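Local atomic coordinates of type II restriction enzyme AgeI (Thalassobius gelatinovorus, PDB entry 5DWA), a protein that recognises the double-stranded DNA sequence 5'-ACCGGT-3' and cuts it after the first adenine, acting as a type II restriction endonuclease. Residues A[45-50]-A[69-74]; A[53-58]-A[64-69]; A[98-103]-A[163-168]. One frame throughout, in Å; residues are numbered along the deposited sequence. Where two conformers were deposited one is given.

Interaction 1. Residues A[45-50]-A[69-74]. With nucleotides of chain C.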
loop_
_atom_site.group_PDB
_atom_site.type_symbol
_atom_site.label_atom_id
_atom_site.label_comp_id
_atom_site.label_asym_id
_atom_site.label_seq_id
_atom_site.Cartn_x
_atom_site.Cartn_y
_atom_site.Cartn_z
ATOM N N ASP A 45 15.338 -14.363 4.901
ATOM C CA ASP A 45 16.035 -15.616 4.622
ATOM C C ASP A 45 15.391 -16.811 5.319
ATOM O O ASP A 45 15.259 -17.890 4.732
ATOM C CB ASP A 45 17.509 -15.503 5.026
ATOM C CG ASP A 45 18.279 -14.580 4.125
ATOM O OD1 ASP A 45 18.004 -14.586 2.906
ATOM O OD2 ASP A 45 19.152 -13.844 4.629
ATOM N N ALA A 46 14.973 -16.624 6.568
ATOM C CA ALA A 46 14.249 -17.663 7.287
ATOM C C ALA A 46 12.974 -18.079 6.546
ATOM O O ALA A 46 12.740 -19.259 6.305
ATOM C CB ALA A 46 13.918 -17.189 8.692
ATOM N N ILE A 47 12.146 -17.106 6.187
ATOM C CA ILE A 47 10.882 -17.400 5.527
ATOM C C ILE A 47 11.114 -17.920 4.111
ATOM O O ILE A 47 10.492 -18.894 3.684
ATOM C CB ILE A 47 9.986 -16.150 5.496
ATOM C CG1 ILE A 47 9.668 -15.670 6.913
ATOM C CG2 ILE A 47 8.691 -16.413 4.726
ATOM C CD1 ILE A 47 9.223 -14.224 6.948
ATOM N N GLY A 48 12.039 -17.279 3.396
ATOM C CA GLY A 48 12.343 -17.657 2.029
ATOM C C GLY A 48 12.829 -19.087 1.937
ATOM O O GLY A 48 12.324 -19.875 1.128
ATOM N N GLN A 49 13.803 -19.431 2.774
ATOM C CA GLN A 49 14.355 -20.783 2.751
ATOM C C GLN A 49 13.343 -21.793 3.276
ATOM O O GLN A 49 13.237 -22.896 2.744
ATOM C CB GLN A 49 15.667 -20.860 3.548
ATOM C CG GLN A 49 16.826 -20.055 2.950
ATOM C CD GLN A 49 17.111 -20.377 1.481
ATOM O OE1 GLN A 49 16.930 -21.508 1.026
ATOM N NE2 GLN A 49 17.555 -19.371 0.733
ATOM N N ALA A 50 12.562 -21.419 4.295
ATOM C CA ALA A 50 11.527 -22.316 4.782
ATOM C C ALA A 50 10.471 -22.603 3.712
ATOM O O ALA A 50 9.913 -23.700 3.649
ATOM C CB ALA A 50 10.878 -21.747 6.022
ATOM N N HIS A 69 -1.125 -20.239 5.270
ATOM C CA HIS A 69 -1.716 -20.974 6.390
ATOM C C HIS A 69 -0.667 -21.613 7.292
ATOM O O HIS A 69 -0.980 -21.977 8.424
ATOM C CB HIS A 69 -2.684 -22.069 5.902
ATOM C CG HIS A 69 -3.951 -21.543 5.302
ATOM N ND1 HIS A 69 -4.660 -20.498 5.850
ATOM C CD2 HIS A 69 -4.647 -21.937 4.208
ATOM C CE1 HIS A 69 -5.730 -20.259 5.117
ATOM N NE2 HIS A 69 -5.748 -21.120 4.114
ATOM N N VAL A 70 0.568 -21.758 6.806
ATOM C CA VAL A 70 1.611 -22.391 7.619
ATOM C C VAL A 70 2.679 -21.390 8.051
ATOM O O VAL A 70 2.769 -21.057 9.227
ATOM C CB VAL A 70 2.285 -23.569 6.877
ATOM C CG1 VAL A 70 3.372 -24.214 7.753
ATOM C CG2 VAL A 70 1.241 -24.590 6.469
ATOM N N LEU A 71 3.469 -20.885 7.105
ATOM C CA LEU A 71 4.581 -19.995 7.447
ATOM C C LEU A 71 4.120 -18.702 8.127
ATOM O O LEU A 71 4.645 -18.326 9.167
ATOM C CB LEU A 71 5.415 -19.664 6.196
ATOM C CG LEU A 71 6.096 -20.842 5.485
ATOM C CD1 LEU A 71 7.004 -20.362 4.348
ATOM C CD2 LEU A 71 6.884 -21.710 6.476
ATOM N N TYR A 72 3.122 -18.039 7.545
ATOM C CA TYR A 72 2.534 -16.844 8.152
ATOM C C TYR A 72 2.089 -17.071 9.582
ATOM O O TYR A 72 2.409 -16.299 10.482
ATOM C CB TYR A 72 1.344 -16.410 7.309
ATOM C CG TYR A 72 0.488 -15.272 7.816
ATOM C CD1 TYR A 72 1.038 -14.050 8.192
ATOM C CD2 TYR A 72 -0.896 -15.390 7.810
ATOM C CE1 TYR A 72 0.230 -12.997 8.601
ATOM C CE2 TYR A 72 -1.698 -14.357 8.216
ATOM C CZ TYR A 72 -1.145 -13.163 8.593
ATOM O OH TYR A 72 -1.984 -12.140 8.970
ATOM N N ARG A 73 1.334 -18.145 9.775
ATOM C CA ARG A 73 0.747 -18.432 11.076
ATOM C C ARG A 73 1.800 -18.757 12.117
ATOM O O ARG A 73 1.740 -18.275 13.249
ATOM C CB ARG A 73 -0.242 -19.590 10.964
ATOM C CG ARG A 73 -1.478 -19.246 10.175
ATOM C CD ARG A 73 -2.255 -18.106 10.808
ATOM N NE ARG A 73 -3.357 -17.703 9.945
ATOM C CZ ARG A 73 -4.209 -16.721 10.215
ATOM N NH1 ARG A 73 -4.097 -16.020 11.335
ATOM N NH2 ARG A 73 -5.169 -16.435 9.355
ATOM N N ILE A 74 2.759 -19.586 11.733
ATOM C CA ILE A 74 3.837 -19.949 12.634
ATOM C C ILE A 74 4.670 -18.715 12.986
ATOM O O ILE A 74 5.026 -18.505 14.142
ATOM C CB ILE A 74 4.733 -21.049 12.027
ATOM C CG1 ILE A 74 3.947 -22.362 11.927
ATOM C CG2 ILE A 74 5.972 -21.250 12.866
ATOM C CD1 ILE A 74 4.707 -23.502 11.281
ATOM P P DG C 8 -5.289 -11.579 7.229
ATOM O OP1 DG C 8 -4.377 -12.482 7.975
ATOM O OP2 DG C 8 -6.004 -12.101 6.042
ATOM O "O5'" DG C 8 -6.326 -11.006 8.278
ATOM C "C5'" DG C 8 -5.818 -10.392 9.460
ATOM C "C4'" DG C 8 -6.659 -9.197 9.859
ATOM O "O4'" DG C 8 -6.510 -8.129 8.885
ATOM C "C3'" DG C 8 -8.140 -9.471 9.967
ATOM O "O3'" DG C 8 -8.616 -8.765 11.096
ATOM C "C2'" DG C 8 -8.704 -8.938 8.629
ATOM C "C1'" DG C 8 -7.780 -7.776 8.330
ATOM N N9 DG C 8 -7.541 -7.523 6.914
ATOM C C8 DG C 8 -7.271 -8.448 5.934
ATOM N N7 DG C 8 -7.021 -7.906 4.761
ATOM C C5 DG C 8 -7.081 -6.542 5.007
ATOM C C6 DG C 8 -6.899 -5.454 4.131
ATOM O O6 DG C 8 -6.598 -5.489 2.937
ATOM N N1 DG C 8 -7.067 -4.230 4.773
ATOM C C2 DG C 8 -7.374 -4.072 6.105
ATOM N N2 DG C 8 -7.493 -2.804 6.562
ATOM N N3 DG C 8 -7.551 -5.090 6.933
ATOM C C4 DG C 8 -7.397 -6.286 6.318
ATOM P P DG C 7 0.062 -10.780 3.370
ATOM O OP1 DG C 7 0.675 -12.006 3.924
ATOM O OP2 DG C 7 -0.448 -10.765 1.992
ATOM O "O5'" DG C 7 -1.170 -10.390 4.306
ATOM C "C5'" DG C 7 -0.994 -10.182 5.687
ATOM C "C4'" DG C 7 -2.278 -9.619 6.277
ATOM O "O4'" DG C 7 -2.411 -8.223 5.911
ATOM C "C3'" DG C 7 -3.549 -10.287 5.777
ATOM O "O3'" DG C 7 -4.497 -10.256 6.805
ATOM C "C2'" DG C 7 -3.970 -9.386 4.609
ATOM C "C1'" DG C 7 -3.601 -8.018 5.149
ATOM N N9 DG C 7 -3.253 -7.050 4.128
ATOM C C8 DG C 7 -3.061 -7.276 2.783
ATOM N N7 DG C 7 -2.678 -6.210 2.138
ATOM C C5 DG C 7 -2.576 -5.234 3.118
ATOM C C6 DG C 7 -2.197 -3.877 3.022
ATOM O O6 DG C 7 -1.843 -3.248 2.015
ATOM N N1 DG C 7 -2.226 -3.244 4.255
ATOM C C2 DG C 7 -2.581 -3.842 5.438
ATOM N N2 DG C 7 -2.544 -3.069 6.526
ATOM N N3 DG C 7 -2.943 -5.108 5.541
ATOM C C4 DG C 7 -2.916 -5.742 4.348
#
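Leu71 carries its CG beside the backbone N and opposite the carbonyl carbon (chi1 -62°), and the chain stays extended through chi2 (-174°), which sends both methyls against residues 45-50. CD1 reaches Ile47, lying 3.8 Å from Ile47 O and 4.3 Å from Ile47 CG2. The other branch, CD2, sits 4.0 Å from Ala50 CB, so one forked side chain is seated against residues three apart on helix 43-57. All three are buried, yet the two segments together hide just 123 Å², with Leu71 supplying over half: the contact is apolar and narrow. Behind it, Phe32 of helix 22-36 touches both Ala50 and Leu71, while Trp88, Thr91 and Ala95 of helix 84-109 back Ile47. Four successive helices thus converge here, in a helical part of this PD-(D/E)XK nuclease that also meets the DNA. A wider pi-type turn at 69-71 precedes Tyr72, whose CB points away from residues 45-50 and whose CG is anti to the backbone N (chi1 174°). The ring's hydroxyl, OH, donates a 2.6 Å hydrogen bond to OP1 of DG8 in chain C. That oxygen lies near the ring plane at the edge, 3.3 Å from Tyr72 CE2, and the sugar of DG7 passes close by, with its C4' 3.7 Å from Tyr72 OH. With a phenylalanine here, the DG8 phosphate would probably lose this hydrogen bond, leaving its OP1 without the hydroxyl mate. The rings of His68 and Trp88 meet that of Tyr72.

Interaction 2. Residues A[53-58]-A[64-69]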
loop_
_atom_site.group_PDB
_atom_site.type_symbol
_atom_site.label_atom_id
_atom_site.label_comp_id
_atom_site.label_asym_id
_atom_site.label_seq_id
_atom_site.Cartn_x
_atom_site.Cartn_y
_atom_site.Cartn_z
ATOM N N MET A 53 11.956 -25.104 1.323
ATOM C CA MET A 53 11.923 -26.372 2.038
ATOM C C MET A 53 10.507 -26.942 2.094
ATOM O O MET A 53 10.289 -28.114 1.785
ATOM C CB MET A 53 12.493 -26.196 3.452
ATOM C CG MET A 53 12.533 -27.471 4.294
ATOM S SD MET A 53 11.042 -27.645 5.288
ATOM C CE MET A 53 11.504 -29.064 6.291
ATOM N N ALA A 54 9.539 -26.112 2.475
ATOM C CA ALA A 54 8.171 -26.602 2.659
ATOM C C ALA A 54 7.557 -27.123 1.366
ATOM O O ALA A 54 6.810 -28.100 1.380
ATOM C CB ALA A 54 7.279 -25.505 3.253
ATOM N N THR A 55 7.851 -26.455 0.251
ATOM C CA THR A 55 7.306 -26.885 -1.025
ATOM C C THR A 55 7.981 -28.151 -1.531
ATOM O O THR A 55 7.419 -28.867 -2.358
ATOM C CB THR A 55 7.428 -25.785 -2.097
ATOM O OG1 THR A 55 8.773 -25.299 -2.142
ATOM C CG2 THR A 55 6.487 -24.636 -1.768
ATOM N N GLU A 56 9.178 -28.432 -1.033
ATOM C CA GLU A 56 9.836 -29.677 -1.391
ATOM C C GLU A 56 9.344 -30.816 -0.495
ATOM O O GLU A 56 9.209 -31.948 -0.952
ATOM C CB GLU A 56 11.353 -29.510 -1.325
ATOM C CG GLU A 56 11.884 -28.674 -2.496
ATOM C CD GLU A 56 13.370 -28.396 -2.422
ATOM O OE1 GLU A 56 14.028 -28.894 -1.486
ATOM O OE2 GLU A 56 13.881 -27.679 -3.307
ATOM N N VAL A 57 9.032 -30.512 0.763
ATOM C CA VAL A 57 8.434 -31.502 1.662
ATOM C C VAL A 57 7.018 -31.850 1.215
ATOM O O VAL A 57 6.593 -33.003 1.282
ATOM C CB VAL A 57 8.387 -30.998 3.124
ATOM C CG1 VAL A 57 7.577 -31.949 4.012
ATOM C CG2 VAL A 57 9.785 -30.822 3.663
ATOM N N CYS A 58 6.289 -30.836 0.758
ATOM C CA CYS A 58 4.905 -31.005 0.338
ATOM C C CYS A 58 4.695 -30.516 -1.087
ATOM O O CYS A 58 4.066 -29.477 -1.313
ATOM C CB CYS A 58 3.967 -30.262 1.290
ATOM S SG CYS A 58 4.082 -30.849 3.000
ATOM N N SER A 64 0.706 -21.440 -2.171
ATOM C CA SER A 64 0.132 -20.249 -1.557
ATOM C C SER A 64 -0.431 -20.561 -0.168
ATOM O O SER A 64 -0.328 -19.737 0.743
ATOM C CB SER A 64 -0.950 -19.659 -2.458
ATOM O OG SER A 64 -1.382 -18.397 -1.990
ATOM N N ASP A 65 -1.005 -21.753 -0.007
ATOM C CA ASP A 65 -1.510 -22.186 1.296
ATOM C C ASP A 65 -0.372 -22.471 2.274
ATOM O O ASP A 65 -0.499 -22.203 3.465
ATOM C CB ASP A 65 -2.396 -23.434 1.158
ATOM C CG ASP A 65 -3.792 -23.112 0.658
ATOM O OD1 ASP A 65 -4.019 -21.992 0.162
ATOM O OD2 ASP A 65 -4.669 -23.994 0.758
ATOM N N LEU A 66 0.750 -22.994 1.779
ATOM C CA LEU A 66 1.888 -23.216 2.659
ATOM C C LEU A 66 2.410 -21.886 3.175
ATOM O O LEU A 66 2.806 -21.762 4.329
ATOM C CB LEU A 66 3.007 -23.975 1.951
ATOM C CG LEU A 66 2.716 -25.432 1.594
ATOM C CD1 LEU A 66 3.860 -26.006 0.783
ATOM C CD2 LEU A 66 2.505 -26.244 2.868
ATOM N N TRP A 67 2.419 -20.881 2.310
ATOM C CA TRP A 67 2.874 -19.563 2.725
ATOM C C TRP A 67 1.911 -18.941 3.729
ATOM O O TRP A 67 2.321 -18.442 4.777
ATOM C CB TRP A 67 3.014 -18.655 1.506
ATOM C CG TRP A 67 3.650 -17.335 1.750
ATOM C CD1 TRP A 67 3.053 -16.193 2.199
ATOM C CD2 TRP A 67 5.020 -17.009 1.513
ATOM N NE1 TRP A 67 3.977 -15.168 2.262
ATOM C CE2 TRP A 67 5.190 -15.649 1.846
ATOM C CE3 TRP A 67 6.118 -17.740 1.040
ATOM C CZ2 TRP A 67 6.435 -15.006 1.726
ATOM C CZ3 TRP A 67 7.343 -17.097 0.909
ATOM C CH2 TRP A 67 7.489 -15.738 1.250
ATOM N N HIS A 68 0.624 -18.969 3.388
ATOM C CA HIS A 68 -0.380 -18.218 4.125
ATOM C C HIS A 68 -0.895 -18.930 5.365
ATOM O O HIS A 68 -1.103 -18.286 6.391
ATOM C CB HIS A 68 -1.559 -17.885 3.200
ATOM C CG HIS A 68 -2.643 -17.094 3.860
ATOM N ND1 HIS A 68 -2.413 -15.884 4.476
ATOM C CD2 HIS A 68 -3.966 -17.345 4.000
ATOM C CE1 HIS A 68 -3.548 -15.423 4.970
ATOM N NE2 HIS A 68 -4.505 -16.291 4.694
ATOM N N HIS A 69 -1.125 -20.239 5.270
ATOM C CA HIS A 69 -1.716 -20.974 6.390
ATOM C C HIS A 69 -0.667 -21.613 7.292
ATOM O O HIS A 69 -0.980 -21.977 8.424
ATOM C CB HIS A 69 -2.684 -22.069 5.902
ATOM C CG HIS A 69 -3.951 -21.543 5.302
ATOM N ND1 HIS A 69 -4.660 -20.498 5.850
ATOM C CD2 HIS A 69 -4.647 -21.937 4.208
ATOM C CE1 HIS A 69 -5.730 -20.259 5.117
ATOM N NE2 HIS A 69 -5.748 -21.120 4.114
#
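A single methyl, Leu66 CD1, makes every close approach between the two segments. It lies 3.7 Å from Ala54 O and 4.2 Å from Ala54 CB, while Thr55 CG2 comes within 3.9 Å, the two side chains meeting at a slant. Cys58, just past the helix end, closes the set, with Cys58 O 4.1 Å from Leu66 CD1. Leu66 accounts for 84 of the 144 Å² buried, so this one leucine supplies more than half of the buried surface.

Several polar atoms around this apolar patch have partners of their own. Ala54 O accepts the backbone bond from Cys58 N at 2.9 Å, in the last turn before Cys58 leaves helical angles. Thr55, with chi1 at 51°, places OG1 between its backbone N and carbonyl carbon, where it hydrogen-bonds to Phe51 O and Val52 O; this leaves CG2 for Leu66. Across the contact, Asp65 forms a salt bridge with Arg243, and Ser64 OG bonds to Leu197 O.

This is apolar packing of two consecutive helices, 43-57 and 63-78, beside the short turn that connects them. Ala54 and Cys58 also rest on Ile28 and Gln24 of helix 22-36, while Trp67 packs against Ser92 and Ala95 of helix 84-109.

Interaction 3. Residues A[98-103]-A[163-168]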
loop_
_atom_site.group_PDB
_atom_site.type_symbol
_atom_site.label_atom_id
_atom_site.label_comp_id
_atom_site.label_asym_id
_atom_site.label_seq_id
_atom_site.Cartn_x
_atom_site.Cartn_y
_atom_site.Cartn_z
ATOM N N VAL A 98 13.587 -13.763 -2.209
ATOM C CA VAL A 98 14.617 -14.750 -1.861
ATOM C C VAL A 98 14.244 -16.129 -2.386
ATOM O O VAL A 98 15.063 -16.820 -2.980
ATOM C CB VAL A 98 14.838 -14.833 -0.333
ATOM C CG1 VAL A 98 15.687 -16.063 0.033
ATOM C CG2 VAL A 98 15.503 -13.572 0.173
ATOM N N ALA A 99 12.999 -16.526 -2.165
ATOM C CA ALA A 99 12.536 -17.845 -2.575
ATOM C C ALA A 99 12.525 -18.007 -4.100
ATOM O O ALA A 99 12.904 -19.062 -4.604
ATOM C CB ALA A 99 11.150 -18.115 -2.002
ATOM N N LEU A 100 12.100 -16.977 -4.832
ATOM C CA LEU A 100 12.092 -17.042 -6.294
ATOM C C LEU A 100 13.501 -17.275 -6.844
ATOM O O LEU A 100 13.704 -18.112 -7.727
ATOM C CB LEU A 100 11.511 -15.763 -6.902
ATOM C CG LEU A 100 9.996 -15.636 -6.845
ATOM C CD1 LEU A 100 9.607 -14.218 -7.261
ATOM C CD2 LEU A 100 9.345 -16.667 -7.754
ATOM N N VAL A 101 14.468 -16.532 -6.313
ATOM C CA VAL A 101 15.853 -16.629 -6.763
ATOM C C VAL A 101 16.436 -18.000 -6.418
ATOM O O VAL A 101 17.064 -18.650 -7.266
ATOM C CB VAL A 101 16.719 -15.524 -6.137
ATOM C CG1 VAL A 101 18.200 -15.754 -6.442
ATOM C CG2 VAL A 101 16.276 -14.160 -6.630
ATOM N N GLU A 102 16.197 -18.444 -5.187
ATOM C CA GLU A 102 16.705 -19.736 -4.720
ATOM C C GLU A 102 16.147 -20.896 -5.547
ATOM O O GLU A 102 16.881 -21.822 -5.916
ATOM C CB GLU A 102 16.363 -19.936 -3.240
ATOM C CG GLU A 102 16.880 -21.242 -2.636
ATOM C CD GLU A 102 18.371 -21.221 -2.393
ATOM O OE1 GLU A 102 18.893 -20.185 -1.925
ATOM O OE2 GLU A 102 19.028 -22.242 -2.679
ATOM N N ARG A 103 14.854 -20.842 -5.848
ATOM C CA ARG A 103 14.198 -21.945 -6.544
ATOM C C ARG A 103 14.553 -21.988 -8.025
ATOM O O ARG A 103 14.780 -23.065 -8.578
ATOM C CB ARG A 103 12.675 -21.861 -6.378
ATOM C CG ARG A 103 11.903 -23.001 -7.042
ATOM C CD ARG A 103 11.330 -22.568 -8.384
ATOM N NE ARG A 103 10.527 -23.604 -9.035
ATOM C CZ ARG A 103 10.981 -24.423 -9.979
ATOM N NH1 ARG A 103 12.242 -24.342 -10.383
ATOM N NH2 ARG A 103 10.174 -25.328 -10.518
ATOM N N GLY A 163 15.089 -7.997 -18.393
ATOM C CA GLY A 163 13.808 -7.644 -17.816
ATOM C C GLY A 163 13.783 -7.736 -16.308
ATOM O O GLY A 163 14.821 -7.753 -15.653
ATOM N N GLY A 164 12.580 -7.778 -15.749
ATOM C CA GLY A 164 12.460 -7.846 -14.312
ATOM C C GLY A 164 11.169 -8.481 -13.891
ATOM O O GLY A 164 10.235 -8.654 -14.678
ATOM N N ILE A 165 11.140 -8.881 -12.620
ATOM C CA ILE A 165 9.978 -9.501 -11.983
ATOM C C ILE A 165 9.373 -8.572 -10.928
ATOM O O ILE A 165 10.099 -8.035 -10.090
ATOM C CB ILE A 165 10.352 -10.843 -11.318
ATOM C CG1 ILE A 165 11.003 -11.783 -12.340
ATOM C CG2 ILE A 165 9.123 -11.492 -10.693
ATOM C CD1 ILE A 165 11.441 -13.106 -11.743
ATOM N N HIS A 166 8.054 -8.363 -11.003
ATOM C CA HIS A 166 7.277 -7.752 -9.945
ATOM C C HIS A 166 6.774 -8.884 -9.086
ATOM O O HIS A 166 5.906 -9.644 -9.520
ATOM C CB HIS A 166 6.136 -6.948 -10.551
ATOM C CG HIS A 166 6.608 -5.976 -11.574
ATOM N ND1 HIS A 166 6.921 -4.671 -11.264
ATOM C CD2 HIS A 166 6.892 -6.131 -12.892
ATOM C CE1 HIS A 166 7.356 -4.058 -12.351
ATOM N NE2 HIS A 166 7.360 -4.926 -13.349
ATOM N N ALA A 167 7.354 -9.024 -7.896
ATOM C CA ALA A 167 7.072 -10.153 -7.024
ATOM C C ALA A 167 6.134 -9.695 -5.926
ATOM O O ALA A 167 6.425 -8.728 -5.226
ATOM C CB ALA A 167 8.357 -10.714 -6.431
ATOM N N LYS A 168 4.986 -10.349 -5.811
ATOM C CA LYS A 168 4.017 -9.963 -4.793
ATOM C C LYS A 168 3.431 -11.202 -4.165
ATOM O O LYS A 168 2.909 -12.061 -4.864
ATOM C CB LYS A 168 2.879 -9.115 -5.376
ATOM C CG LYS A 168 3.312 -8.049 -6.360
ATOM C CD LYS A 168 2.227 -7.016 -6.551
ATOM C CE LYS A 168 2.207 -6.016 -5.403
ATOM N NZ LYS A 168 3.408 -5.130 -5.412
#
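The shortest backbone hydrogen bond inside the segments, Arg103 N to Ala99 O at 2.9 Å, belongs to the helical turn that presents Leu100 to the strand residues Ile165 and Ala167. The setting is the alpha/beta core of a PD-(D/E)XK nuclease: helix 84-109 lies against one face of the mixed sheet, and strand 159-168 is an interior strand of it, paired antiparallel to 143-148 and parallel to 191-196. Evidence for the two faces comes from the alternation along the strand. Ile165 and Ala167 turn their CB atoms to the helix, whereas those of His166 and Lys168 point the other way. On that far side Asp178 is shared, its OD1 hydrogen-bonded to His166 ND1 and its OD2 in a salt bridge with Lys168 NZ, and helix 178-187 packs on His166. Ala167 N is held by Asp142 OD2. Asp142, just before strand 143-148, and Lys168, at the end of strand 159-168, lie close together, consistent with the acidic residue and lysine of a PD-(D/E)XK core.

The helix-to-sheet contact itself is apolar and modest, burying 90 Å², of which Leu100 gives 50. The CA atoms of Leu100 and Ala167 stay 8.6 Å apart, and the leucine bridges this separation. Its CG stands anti to the carbonyl carbon (chi1 -77°) and chi2 is extended (170°). Ser195 of strand 191-196 and Phe262 also touch the leucine. Ile165 was deposited in two conformers, so its CG2, 4.4 Å from Leu100 CD1 in one of them, is the less certain neighbour. The firmer one is Ala167, whose CB lies 3.8 Å from Leu100 CD1.

Overall arrangement
From the N terminus, helix 43-57 meets helix 63-78 twice. Interaction 2 closes the short loop between 58 and 64 and is nested inside the longer loop closed by interaction 1; their centres are 8 Å apart and they share His69. Leu71 N to Leu66 O, 3.0 Å, probably hydrogen-bonds them within helix 63-78. Interaction 3 follows in series, opening on helix 84-109 and closing at strand 159-168, where helix meets the mixed sheet. Its centre lies 16 Å from that of interaction 1, but a probable hydrogen bond of 3.1 Å from Gln49 NE2 to Glu102 OE1 joins the two. Helix 84-109 therefore connects the helical region with the nuclease sheet.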